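Local coordinates for amine oxidase domain-containing protein (Pyrococcus furiosus, PDB 3NRN) that is uncharacterised but binds adenosine monophosphate and is probably a flavin-dependent oxidoreductase of the amine oxidase type, at residues A[146-154]-A[286-295]; A[181-189]-A[298-307]. All blocks are in the same frame, centred on the assembly; numbering follows the deposited sequence.

Contact 1: residues A[146-154]-A[286-295]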
ATOM      1  N   SER A 146      -9.923 -18.008 -10.331  1.00 31.63           N
ATOM      2  CA  SER A 146     -10.390 -17.801  -8.971  1.00 31.94           C
ATOM      3  C   SER A 146      -9.251 -17.266  -8.103  1.00 32.22           C
ATOM      4  O   SER A 146      -9.442 -16.340  -7.318  1.00 32.09           O
ATOM      5  CB  SER A 146     -10.920 -19.120  -8.401  1.00 38.04           C
ATOM      6  OG  SER A 146     -11.584 -18.913  -7.169  1.00 42.04           O
ATOM      7  N   VAL A 147      -8.067 -17.855  -8.241  1.00 32.88           N
ATOM      8  CA  VAL A 147      -6.911 -17.407  -7.473  1.00 22.92           C
ATOM      9  C   VAL A 147      -6.496 -15.993  -7.895  1.00 27.88           C
ATOM     10  O   VAL A 147      -6.166 -15.168  -7.049  1.00 27.02           O
ATOM     11  CB  VAL A 147      -5.706 -18.359  -7.658  1.00 31.22           C
ATOM     12  CG1 VAL A 147      -4.427 -17.721  -7.088  1.00 25.01           C
ATOM     13  CG2 VAL A 147      -5.984 -19.676  -6.955  1.00 28.09           C
ATOM     14  N   LEU A 148      -6.516 -15.717  -9.198  1.00 26.87           N
ATOM     15  CA  LEU A 148      -6.140 -14.401  -9.697  1.00 26.10           C
ATOM     16  C   LEU A 148      -7.144 -13.346  -9.268  1.00 28.64           C
ATOM     17  O   LEU A 148      -6.806 -12.167  -9.184  1.00 27.00           O
ATOM     18  CB  LEU A 148      -6.007 -14.407 -11.223  1.00 25.48           C
ATOM     19  CG  LEU A 148      -4.772 -15.123 -11.786  1.00 30.72           C
ATOM     20  CD1 LEU A 148      -4.770 -15.037 -13.302  1.00 38.88           C
ATOM     21  CD2 LEU A 148      -3.513 -14.491 -11.227  1.00 36.51           C
ATOM     22  N   GLU A 149      -8.376 -13.777  -8.999  1.00 25.94           N
ATOM     23  CA  GLU A 149      -9.429 -12.871  -8.548  1.00 23.30           C
ATOM     24  C   GLU A 149      -9.111 -12.485  -7.105  1.00 25.42           C
ATOM     25  O   GLU A 149      -9.343 -11.351  -6.690  1.00 28.76           O
ATOM     26  CB  GLU A 149     -10.797 -13.556  -8.619  1.00 32.61           C
ATOM     27  CG  GLU A 149     -11.982 -12.659  -8.263  1.00 39.91           C
ATOM     28  CD  GLU A 149     -12.413 -11.740  -9.399  1.00 41.37           C
ATOM     29  OE1 GLU A 149     -13.399 -10.990  -9.215  1.00 40.82           O
ATOM     30  OE2 GLU A 149     -11.777 -11.768 -10.474  1.00 31.83           O
ATOM     31  N   SER A 150      -8.584 -13.437  -6.339  1.00 25.02           N
ATOM     32  CA  SER A 150      -8.212 -13.163  -4.958  1.00 29.61           C
ATOM     33  C   SER A 150      -7.007 -12.222  -4.960  1.00 25.57           C
ATOM     34  O   SER A 150      -6.945 -11.270  -4.183  1.00 25.47           O
ATOM     35  CB  SER A 150      -7.864 -14.456  -4.224  1.00 28.80           C
ATOM     36  OG  SER A 150      -9.025 -15.243  -4.040  1.00 44.70           O
ATOM     37  N   PHE A 151      -6.055 -12.491  -5.844  1.00 25.56           N
ATOM     38  CA  PHE A 151      -4.876 -11.646  -5.954  1.00 28.65           C
ATOM     39  C   PHE A 151      -5.305 -10.204  -6.239  1.00 24.73           C
ATOM     40  O   PHE A 151      -4.851  -9.274  -5.578  1.00 24.31           O
ATOM     41  CB  PHE A 151      -3.969 -12.138  -7.088  1.00 21.81           C
ATOM     42  CG  PHE A 151      -2.800 -11.235  -7.352  1.00 29.10           C
ATOM     43  CD1 PHE A 151      -1.753 -11.145  -6.440  1.00 30.60           C
ATOM     44  CD2 PHE A 151      -2.772 -10.432  -8.484  1.00 26.95           C
ATOM     45  CE1 PHE A 151      -0.699 -10.266  -6.653  1.00 31.33           C
ATOM     46  CE2 PHE A 151      -1.722  -9.549  -8.706  1.00 35.36           C
ATOM     47  CZ  PHE A 151      -0.685  -9.465  -7.791  1.00 31.14           C
ATOM     48  N   ALA A 152      -6.180 -10.031  -7.228  1.00 23.12           N
ATOM     49  CA  ALA A 152      -6.667  -8.707  -7.607  1.00 26.10           C
ATOM     50  C   ALA A 152      -7.387  -8.032  -6.445  1.00 28.54           C
ATOM     51  O   ALA A 152      -7.238  -6.827  -6.226  1.00 27.87           O
ATOM     52  CB  ALA A 152      -7.603  -8.814  -8.824  1.00 26.64           C
ATOM     53  N   GLY A 153      -8.169  -8.807  -5.698  1.00 29.34           N
ATOM     54  CA  GLY A 153      -8.884  -8.241  -4.567  1.00 23.82           C
ATOM     55  C   GLY A 153      -7.925  -7.805  -3.471  1.00 28.30           C
ATOM     56  O   GLY A 153      -8.038  -6.712  -2.925  1.00 20.46           O
ATOM     57  N   TRP A 154      -6.958  -8.662  -3.169  1.00 24.72           N
ATOM     58  CA  TRP A 154      -5.978  -8.380  -2.131  1.00 24.84           C
ATOM     59  C   TRP A 154      -5.015  -7.245  -2.501  1.00 28.01           C
ATOM     60  O   TRP A 154      -4.914  -6.246  -1.785  1.00 25.69           O
ATOM     61  CB  TRP A 154      -5.190  -9.653  -1.819  1.00 28.63           C
ATOM     62  CG  TRP A 154      -4.229  -9.516  -0.691  1.00 42.80           C
ATOM     63  CD1 TRP A 154      -4.523  -9.469   0.639  1.00 38.20           C
ATOM     64  CD2 TRP A 154      -2.809  -9.379  -0.796  1.00 53.93           C
ATOM     65  NE1 TRP A 154      -3.374  -9.310   1.373  1.00 52.59           N
ATOM     66  CE2 TRP A 154      -2.305  -9.250   0.515  1.00 64.29           C
ATOM     67  CE3 TRP A 154      -1.910  -9.349  -1.875  1.00 57.60           C
ATOM     68  CZ2 TRP A 154      -0.936  -9.095   0.780  1.00 64.90           C
ATOM     69  CZ3 TRP A 154      -0.548  -9.194  -1.612  1.00 56.66           C
ATOM     70  CH2 TRP A 154      -0.077  -9.068  -0.293  1.00 63.59           C
ATOM     71  N   ILE A 286       1.501 -15.511   3.342  1.00 33.47           N
ATOM     72  CA  ILE A 286       0.163 -14.987   3.107  1.00 33.71           C
ATOM     73  C   ILE A 286      -0.637 -16.127   2.495  1.00 30.82           C
ATOM     74  O   ILE A 286      -0.080 -16.977   1.802  1.00 32.52           O
ATOM     75  CB  ILE A 286       0.158 -13.800   2.126  1.00 35.89           C
ATOM     76  CG1 ILE A 286       0.872 -14.187   0.832  1.00 41.02           C
ATOM     77  CG2 ILE A 286       0.798 -12.591   2.774  1.00 39.81           C
ATOM     78  CD1 ILE A 286       0.882 -13.088  -0.209  1.00 40.80           C
ATOM     79  N   VAL A 287      -1.935 -16.152   2.756  1.00 31.40           N
ATOM     80  CA  VAL A 287      -2.781 -17.201   2.207  1.00 29.10           C
ATOM     81  C   VAL A 287      -3.898 -16.619   1.356  1.00 21.54           C
ATOM     82  O   VAL A 287      -4.745 -15.882   1.856  1.00 28.20           O
ATOM     83  CB  VAL A 287      -3.423 -18.058   3.324  1.00 29.82           C
ATOM     84  CG1 VAL A 287      -4.296 -19.152   2.703  1.00 27.06           C
ATOM     85  CG2 VAL A 287      -2.340 -18.668   4.199  1.00 27.11           C
ATOM     86  N   PHE A 288      -3.887 -16.946   0.070  1.00 23.70           N
ATOM     87  CA  PHE A 288      -4.925 -16.479  -0.835  1.00 29.27           C
ATOM     88  C   PHE A 288      -6.154 -17.352  -0.606  1.00 31.12           C
ATOM     89  O   PHE A 288      -6.027 -18.548  -0.353  1.00 31.89           O
ATOM     90  CB  PHE A 288      -4.444 -16.584  -2.281  1.00 26.14           C
ATOM     91  CG  PHE A 288      -3.424 -15.553  -2.643  1.00 33.56           C
ATOM     92  CD1 PHE A 288      -3.811 -14.243  -2.906  1.00 33.98           C
ATOM     93  CD2 PHE A 288      -2.067 -15.873  -2.674  1.00 31.30           C
ATOM     94  CE1 PHE A 288      -2.860 -13.261  -3.192  1.00 35.99           C
ATOM     95  CE2 PHE A 288      -1.109 -14.898  -2.959  1.00 30.88           C
ATOM     96  CZ  PHE A 288      -1.509 -13.590  -3.218  1.00 30.34           C
ATOM     97  N   THR A 289      -7.339 -16.757  -0.692  1.00 29.98           N
ATOM     98  CA  THR A 289      -8.570 -17.500  -0.452  1.00 26.86           C
ATOM     99  C   THR A 289      -9.537 -17.464  -1.632  1.00 29.18           C
ATOM    100  O   THR A 289     -10.634 -16.915  -1.537  1.00 29.34           O
ATOM    101  CB  THR A 289      -9.285 -16.957   0.800  1.00 30.58           C
ATOM    102  OG1 THR A 289      -9.570 -15.564   0.615  1.00 29.80           O
ATOM    103  CG2 THR A 289      -8.394 -17.116   2.036  1.00 24.71           C
ATOM    104  N   PRO A 290      -9.141 -18.058  -2.763  1.00 25.30           N
ATOM    105  CA  PRO A 290     -10.021 -18.065  -3.933  1.00 30.11           C
ATOM    106  C   PRO A 290     -11.381 -18.675  -3.590  1.00 36.01           C
ATOM    107  O   PRO A 290     -11.458 -19.688  -2.893  1.00 36.99           O
ATOM    108  CB  PRO A 290      -9.241 -18.906  -4.944  1.00 31.95           C
ATOM    109  CG  PRO A 290      -8.480 -19.869  -4.062  1.00 33.47           C
ATOM    110  CD  PRO A 290      -7.989 -18.959  -2.957  1.00 27.71           C
ATOM    111  N   GLY A 291     -12.449 -18.043  -4.063  1.00 36.09           N
ATOM    112  CA  GLY A 291     -13.781 -18.553  -3.796  1.00 37.54           C
ATOM    113  C   GLY A 291     -14.517 -17.855  -2.671  1.00 32.70           C
ATOM    114  O   GLY A 291     -15.739 -17.910  -2.624  1.00 34.18           O
ATOM    115  N   LEU A 292     -13.794 -17.201  -1.764  1.00 33.67           N
ATOM    116  CA  LEU A 292     -14.433 -16.504  -0.644  1.00 33.08           C
ATOM    117  C   LEU A 292     -14.531 -15.001  -0.922  1.00 29.26           C
ATOM    118  O   LEU A 292     -13.893 -14.500  -1.853  1.00 28.42           O
ATOM    119  CB  LEU A 292     -13.634 -16.730   0.648  1.00 28.30           C
ATOM    120  CG  LEU A 292     -13.221 -18.158   1.036  1.00 35.00           C
ATOM    121  CD1 LEU A 292     -12.598 -18.122   2.428  1.00 21.05           C
ATOM    122  CD2 LEU A 292     -14.423 -19.107   1.018  1.00 27.78           C
HETATM  123  N   MSE A 293     -15.337 -14.285  -0.136  1.00 23.13           N
HETATM  124  CA  MSE A 293     -15.447 -12.839  -0.322  1.00 27.39           C
HETATM  125  C   MSE A 293     -14.094 -12.296   0.161  1.00 27.81           C
HETATM  126  O   MSE A 293     -13.525 -11.399  -0.455  1.00 32.16           O
HETATM  127  CB  MSE A 293     -16.617 -12.246   0.490  1.00 23.90           C
HETATM  128  CG  MSE A 293     -17.053 -10.833   0.016  1.00 19.22           C
HETATM  129 SE   MSE A 293     -18.625 -10.182   0.712  1.00 17.27          SE
HETATM  130  CE  MSE A 293     -19.815 -10.990  -0.348  1.00 29.03           C
ATOM    131  N   ILE A 294     -13.582 -12.859   1.257  1.00 29.07           N
ATOM    132  CA  ILE A 294     -12.267 -12.479   1.773  1.00 29.53           C
ATOM    133  C   ILE A 294     -11.318 -12.819   0.619  1.00 28.32           C
ATOM    134  O   ILE A 294     -11.553 -13.780  -0.111  1.00 28.53           O
ATOM    135  CB  ILE A 294     -11.843 -13.333   3.009  1.00 33.20           C
ATOM    136  CG1 ILE A 294     -12.723 -13.020   4.222  1.00 31.40           C
ATOM    137  CG2 ILE A 294     -10.370 -13.088   3.336  1.00 28.87           C
ATOM    138  CD1 ILE A 294     -12.729 -11.587   4.634  1.00 30.89           C
ATOM    139  N   ASN A 295     -10.253 -12.041   0.454  1.00 25.96           N
ATOM    140  CA  ASN A 295      -9.306 -12.271  -0.636  1.00 22.18           C
ATOM    141  C   ASN A 295      -8.052 -13.001  -0.192  1.00 24.34           C
ATOM    142  O   ASN A 295      -7.386 -13.667  -0.996  1.00 24.88           O
ATOM    143  CB  ASN A 295      -8.918 -10.933  -1.269  1.00 29.57           C
ATOM    144  CG  ASN A 295     -10.112 -10.186  -1.810  1.00 29.10           C
ATOM    145  OD1 ASN A 295     -10.292  -9.001  -1.539  1.00 25.66           O
ATOM    146  ND2 ASN A 295     -10.940 -10.879  -2.581  1.00 28.32           N
TER
HETATM  147  O   HOH W   1     -11.732 -16.013  -6.052  1.00 32.54           O
HETATM  148  O   HOH W   2     -11.179 -14.045  -2.972  1.00 31.24           O

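Contact 2: residues A[181-189]-A[298-307]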
ATOM      1  N   PRO A 181       6.017 -11.037  -0.389  1.00 22.29           N
ATOM      2  CA  PRO A 181       5.944 -10.103   0.735  1.00 29.71           C
ATOM      3  C   PRO A 181       6.859 -10.408   1.907  1.00 28.16           C
ATOM      4  O   PRO A 181       7.538 -11.432   1.946  1.00 34.37           O
ATOM      5  CB  PRO A 181       4.480 -10.184   1.138  1.00 29.26           C
ATOM      6  CG  PRO A 181       4.222 -11.648   0.997  1.00 31.12           C
ATOM      7  CD  PRO A 181       4.886 -11.983  -0.342  1.00 25.98           C
ATOM      8  N   GLY A 182       6.846  -9.496   2.873  1.00 28.95           N
ATOM      9  CA  GLY A 182       7.652  -9.644   4.065  1.00 28.40           C
ATOM     10  C   GLY A 182       6.995  -8.910   5.212  1.00 32.73           C
ATOM     11  O   GLY A 182       6.343  -7.884   5.006  1.00 28.72           O
ATOM     12  N   LEU A 183       7.159  -9.449   6.417  1.00 31.96           N
ATOM     13  CA  LEU A 183       6.599  -8.861   7.626  1.00 26.09           C
ATOM     14  C   LEU A 183       7.591  -7.878   8.239  1.00 26.68           C
ATOM     15  O   LEU A 183       8.799  -7.989   8.031  1.00 26.52           O
ATOM     16  CB  LEU A 183       6.271  -9.958   8.640  1.00 27.51           C
ATOM     17  CG  LEU A 183       5.187 -10.974   8.265  1.00 30.27           C
ATOM     18  CD1 LEU A 183       5.004 -11.970   9.410  1.00 23.57           C
ATOM     19  CD2 LEU A 183       3.880 -10.254   7.990  1.00 21.03           C
ATOM     20  N   ILE A 184       7.068  -6.925   9.005  1.00 25.02           N
ATOM     21  CA  ILE A 184       7.878  -5.898   9.639  1.00 27.62           C
ATOM     22  C   ILE A 184       7.914  -6.049  11.160  1.00 25.97           C
ATOM     23  O   ILE A 184       6.879  -5.962  11.819  1.00 21.32           O
ATOM     24  CB  ILE A 184       7.311  -4.496   9.342  1.00 28.41           C
ATOM     25  CG1 ILE A 184       6.950  -4.373   7.859  1.00 22.35           C
ATOM     26  CG2 ILE A 184       8.326  -3.442   9.740  1.00 20.20           C
ATOM     27  CD1 ILE A 184       6.196  -3.118   7.536  1.00 26.30           C
ATOM     28  N   ARG A 185       9.094  -6.257  11.726  1.00 23.51           N
ATOM     29  CA  ARG A 185       9.178  -6.378  13.178  1.00 26.79           C
ATOM     30  C   ARG A 185       8.779  -5.027  13.749  1.00 29.95           C
ATOM     31  O   ARG A 185       9.245  -3.978  13.277  1.00 27.91           O
ATOM     32  CB  ARG A 185      10.600  -6.741  13.622  1.00 30.86           C
ATOM     33  CG  ARG A 185      10.777  -6.817  15.139  1.00 26.42           C
ATOM     34  CD  ARG A 185      12.101  -7.487  15.505  1.00 37.92           C
ATOM     35  NE  ARG A 185      12.086  -8.911  15.180  1.00 34.72           N
ATOM     36  CZ  ARG A 185      11.367  -9.816  15.838  1.00 41.15           C
ATOM     37  NH1 ARG A 185      10.609  -9.446  16.865  1.00 35.37           N
ATOM     38  NH2 ARG A 185      11.390 -11.087  15.462  1.00 37.40           N
ATOM     39  N   GLY A 186       7.899  -5.052  14.746  1.00 27.86           N
ATOM     40  CA  GLY A 186       7.440  -3.818  15.354  1.00 24.39           C
ATOM     41  C   GLY A 186       6.224  -3.250  14.646  1.00 29.54           C
ATOM     42  O   GLY A 186       5.671  -2.239  15.070  1.00 28.14           O
ATOM     43  N   GLY A 187       5.801  -3.901  13.567  1.00 31.51           N
ATOM     44  CA  GLY A 187       4.641  -3.425  12.831  1.00 22.87           C
ATOM     45  C   GLY A 187       4.961  -2.221  11.964  1.00 26.43           C
ATOM     46  O   GLY A 187       6.121  -1.821  11.855  1.00 29.91           O
ATOM     47  N   CYS A 188       3.934  -1.640  11.349  1.00 24.73           N
ATOM     48  CA  CYS A 188       4.114  -0.477  10.486  1.00 23.33           C
ATOM     49  C   CYS A 188       4.787   0.689  11.212  1.00 21.05           C
ATOM     50  O   CYS A 188       5.575   1.423  10.619  1.00 27.39           O
ATOM     51  CB  CYS A 188       2.765  -0.000   9.933  1.00 13.88           C
ATOM     52  SG  CYS A 188       1.922  -1.164   8.832  1.00 30.18           S
ATOM     53  N   LYS A 189       4.469   0.865  12.490  1.00 26.35           N
ATOM     54  CA  LYS A 189       5.044   1.964  13.263  1.00 27.61           C
ATOM     55  C   LYS A 189       6.572   1.975  13.271  1.00 27.68           C
ATOM     56  O   LYS A 189       7.191   3.040  13.411  1.00 27.78           O
ATOM     57  CB  LYS A 189       4.525   1.934  14.703  1.00 26.81           C
ATOM     58  CG  LYS A 189       4.833   3.214  15.495  1.00 24.91           C
ATOM     59  CD  LYS A 189       4.087   3.245  16.835  1.00 34.70           C
ATOM     60  CE  LYS A 189       4.372   4.526  17.620  1.00 27.89           C
ATOM     61  NZ  LYS A 189       5.830   4.694  17.886  1.00 22.81           N
ATOM     62  N   ASN A 298      -3.058 -12.977   6.458  1.00 22.65           N
ATOM     63  CA  ASN A 298      -1.689 -13.191   6.902  1.00 30.30           C
ATOM     64  C   ASN A 298      -1.679 -13.350   8.420  1.00 33.62           C
ATOM     65  O   ASN A 298      -2.732 -13.299   9.063  1.00 30.92           O
ATOM     66  CB  ASN A 298      -0.793 -12.016   6.465  1.00 26.67           C
ATOM     67  CG  ASN A 298      -0.922 -10.791   7.370  1.00 18.99           C
ATOM     68  OD1 ASN A 298      -1.958 -10.558   7.984  1.00 28.00           O
ATOM     69  ND2 ASN A 298       0.142  -9.995   7.438  1.00 24.55           N
ATOM     70  N   GLU A 299      -0.491 -13.543   8.982  1.00 33.16           N
ATOM     71  CA  GLU A 299      -0.323 -13.722  10.423  1.00 39.00           C
ATOM     72  C   GLU A 299       0.912 -12.924  10.850  1.00 38.55           C
ATOM     73  O   GLU A 299       1.984 -13.484  11.076  1.00 39.06           O
ATOM     74  CB  GLU A 299      -0.144 -15.213  10.720  1.00 35.31           C
ATOM     75  CG  GLU A 299       0.051 -15.574  12.177  1.00 43.53           C
ATOM     76  CD  GLU A 299      -0.021 -17.076  12.400  1.00 43.70           C
ATOM     77  OE1 GLU A 299      -1.091 -17.574  12.810  1.00 47.96           O
ATOM     78  OE2 GLU A 299       0.988 -17.762  12.146  1.00 45.32           O
ATOM     79  N   PRO A 300       0.761 -11.597  10.983  1.00 38.88           N
ATOM     80  CA  PRO A 300       1.842 -10.682  11.371  1.00 38.30           C
ATOM     81  C   PRO A 300       2.660 -11.050  12.607  1.00 38.70           C
ATOM     82  O   PRO A 300       3.858 -10.769  12.660  1.00 34.75           O
ATOM     83  CB  PRO A 300       1.125  -9.334  11.504  1.00 32.15           C
ATOM     84  CG  PRO A 300      -0.260  -9.721  11.898  1.00 35.11           C
ATOM     85  CD  PRO A 300      -0.544 -10.912  11.016  1.00 34.48           C
ATOM     86  N   SER A 301       2.026 -11.683  13.590  1.00 37.86           N
ATOM     87  CA  SER A 301       2.724 -12.074  14.813  1.00 32.76           C
ATOM     88  C   SER A 301       3.653 -13.267  14.580  1.00 34.48           C
ATOM     89  O   SER A 301       4.386 -13.678  15.477  1.00 35.43           O
ATOM     90  CB  SER A 301       1.715 -12.425  15.908  1.00 41.61           C
ATOM     91  OG  SER A 301       0.939 -13.546  15.528  1.00 38.63           O
ATOM     92  N   ALA A 302       3.615 -13.821  13.374  1.00 36.52           N
ATOM     93  CA  ALA A 302       4.465 -14.954  13.035  1.00 33.68           C
ATOM     94  C   ALA A 302       5.928 -14.523  13.018  1.00 40.07           C
ATOM     95  O   ALA A 302       6.823 -15.364  12.974  1.00 41.93           O
ATOM     96  CB  ALA A 302       4.071 -15.521  11.678  1.00 32.57           C
ATOM     97  N   LEU A 303       6.160 -13.210  13.036  1.00 39.93           N
ATOM     98  CA  LEU A 303       7.519 -12.665  13.051  1.00 39.45           C
ATOM     99  C   LEU A 303       7.744 -11.968  14.385  1.00 39.35           C
ATOM    100  O   LEU A 303       8.684 -12.280  15.114  1.00 38.64           O
ATOM    101  CB  LEU A 303       7.736 -11.659  11.908  1.00 38.84           C
ATOM    102  CG  LEU A 303       9.043 -10.843  11.978  1.00 34.17           C
ATOM    103  CD1 LEU A 303      10.241 -11.778  11.932  1.00 40.22           C
ATOM    104  CD2 LEU A 303       9.118  -9.846  10.830  1.00 31.50           C
ATOM    105  N   ASP A 304       6.876 -11.015  14.697  1.00 34.86           N
ATOM    106  CA  ASP A 304       6.976 -10.284  15.947  1.00 40.87           C
ATOM    107  C   ASP A 304       5.828 -10.722  16.851  1.00 42.04           C
ATOM    108  O   ASP A 304       4.684 -10.323  16.646  1.00 37.01           O
ATOM    109  CB  ASP A 304       6.890  -8.782  15.685  1.00 41.31           C
ATOM    110  CG  ASP A 304       7.096  -7.962  16.939  1.00 50.51           C
ATOM    111  OD1 ASP A 304       7.024  -8.537  18.051  1.00 39.69           O
ATOM    112  OD2 ASP A 304       7.322  -6.739  16.812  1.00 43.80           O
ATOM    113  N   LYS A 305       6.141 -11.541  17.852  1.00 42.91           N
ATOM    114  CA  LYS A 305       5.132 -12.050  18.774  1.00 45.71           C
ATOM    115  C   LYS A 305       4.520 -10.976  19.667  1.00 41.91           C
ATOM    116  O   LYS A 305       3.398 -11.134  20.151  1.00 39.54           O
ATOM    117  CB  LYS A 305       5.720 -13.154  19.656  1.00 50.01           C
ATOM    118  CG  LYS A 305       4.662 -13.967  20.394  1.00 61.12           C
ATOM    119  CD  LYS A 305       5.251 -14.792  21.534  1.00 71.10           C
ATOM    120  CE  LYS A 305       5.732 -13.899  22.671  1.00 67.35           C
ATOM    121  NZ  LYS A 305       6.210 -14.684  23.844  1.00 69.37           N
ATOM    122  N   SER A 306       5.252  -9.889  19.891  1.00 37.39           N
ATOM    123  CA  SER A 306       4.757  -8.807  20.739  1.00 36.06           C
ATOM    124  C   SER A 306       3.559  -8.117  20.095  1.00 35.82           C
ATOM    125  O   SER A 306       2.847  -7.352  20.746  1.00 30.71           O
ATOM    126  CB  SER A 306       5.857  -7.775  20.986  1.00 40.90           C
ATOM    127  OG  SER A 306       6.170  -7.077  19.793  1.00 40.14           O
ATOM    128  N   LEU A 307       3.349  -8.384  18.810  1.00 37.38           N
ATOM    129  CA  LEU A 307       2.234  -7.794  18.079  1.00 41.22           C
ATOM    130  C   LEU A 307       0.915  -8.404  18.520  1.00 38.51           C
ATOM    131  O   LEU A 307      -0.131  -7.769  18.422  1.00 42.81           O
ATOM    132  CB  LEU A 307       2.428  -7.998  16.575  1.00 41.39           C
ATOM    133  CG  LEU A 307       3.078  -6.853  15.792  1.00 43.60           C
ATOM    134  CD1 LEU A 307       4.183  -6.194  16.587  1.00 33.16           C
ATOM    135  CD2 LEU A 307       3.600  -7.398  14.481  1.00 34.75           C
TER
HETATM  136  O   HOH W   3       5.849  -9.048  12.079  1.00 33.98           O

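Contact 1: residues A[146-154]-A[286-295]
Trp154 and Phe288 meet because of how their first torsions set the rings. In Phe288, CG lies anti to the carbonyl carbon (chi1 -73°), which brings the ring up against the helix. Trp154 carries CG on the far side from its backbone N (chi1 -175°), and its indole reaches across to the strand. The two form an offset edge-to-face pair. The edge of Phe288 is directed toward the face of the six-membered ring of Trp154, with the planes at 81° and the centroids 6.0 Å apart. Ile286 CD1 sits over one indole face, 4.1 Å from Trp154 CH2. Phe288 CE1 also comes to the edge of the Phe151 ring, 4.0 Å from its CD1. One turn earlier in the helix, Val147 and Pro290 lie side by side, and Val147 CG2 is 3.8 Å from Pro290 CG.

Waters carry the polar link. One accepts from Gly291 N at 2.9 Å, donates to Ser146 O and is bonded to Ser146 OG. A second is bonded to Ser150 OG at 2.7 Å and accepts from Asn295 ND2. Asn295 OD1 lies 3.3 Å from Gly153 C and takes its hydrogen bond from the backbone N of Ala320. A side chain at Gly153 would collide with the Asn295 amide, so the glycine allows this close approach. Thr289 to Leu292 form a type II beta turn with Gly291 at its third position.

The arrangement is helix-on-sheet packing. Helix 142-156 lies across the strand 286-288 end of the hairpin to strand 296-298, in the mixed seven-stranded sheet. Such a sheet with helices against it is consistent with the second, non-nucleotide-binding domain of flavin amine oxidases.

Contact 2: residues A[181-189]-A[298-307]
Gly186 N donates to Asp304 OD2 at 2.7 Å, meeting the anti lone pair of that oxygen. Gly186 belongs to the type II turn from Ile184 to Gly187, and at its backbone angles a CB would crowd the carbonyl oxygen of Arg185. The other oxygen, Asp304 OD1, accepts from the backbone N of Ser306 at 2.9 Å, which makes an Asx turn. The Ser306 hydroxyl also donates to OD1, at a distance too short to be trusted. The Arg185 chain bends at chi3 (-69°), which turns its end back toward Asp304. Arg185 NH1 stands 3.9 Å from Asp304 OD1, a long salt bridge, with the guanidinium and carboxylate planes 40° apart. Replacing Asp304 with an alanine is likely to leave Gly186 N without this acceptor, undo the Asx turn and take away one counter-charge of Arg185.

Beside the polar group lies an apolar leucine pair. Leu183 and Leu303 run antiparallel alongside each other, with Leu183 CB 3.6 Å from Leu303 CD2. Leu183 CD1 continues to Ala302 CB at 4.3 Å. A water next to the pair bridges the backbones, donating to Pro300 O at 2.7 Å and, weakly, to Ile184 O.

Arg185 NE pairs with Glu77, so the arginine has a second acidic partner. The chemistry implies a division of labour in one carboxylate: OD2 links the loop to the turn after strand 182-184, while OD1 holds the loop's own Asx turn and adds a loose charge pairing.

In the fold
Contact 1 and contact 2 have centres 21 Å apart, yet they touch through Ile286. Its CD1 packs on Pro181 CG at 3.8 Å, and its CG2 lies 4.1 Å from Asn298 CB. Strands 286-288 and 296-298 are neighbours in the mixed sheet. Contact 1 holds the turn that joins them, and contact 2 holds the loop leading out of the second strand. Contact 2 ties that loop to strand 182-184 of the small antiparallel sheet. Neither contact forms part of the AMP pocket. Contact 2 approaches it to the extent that the Ile184 side chain is about 13 Å from the nucleotide.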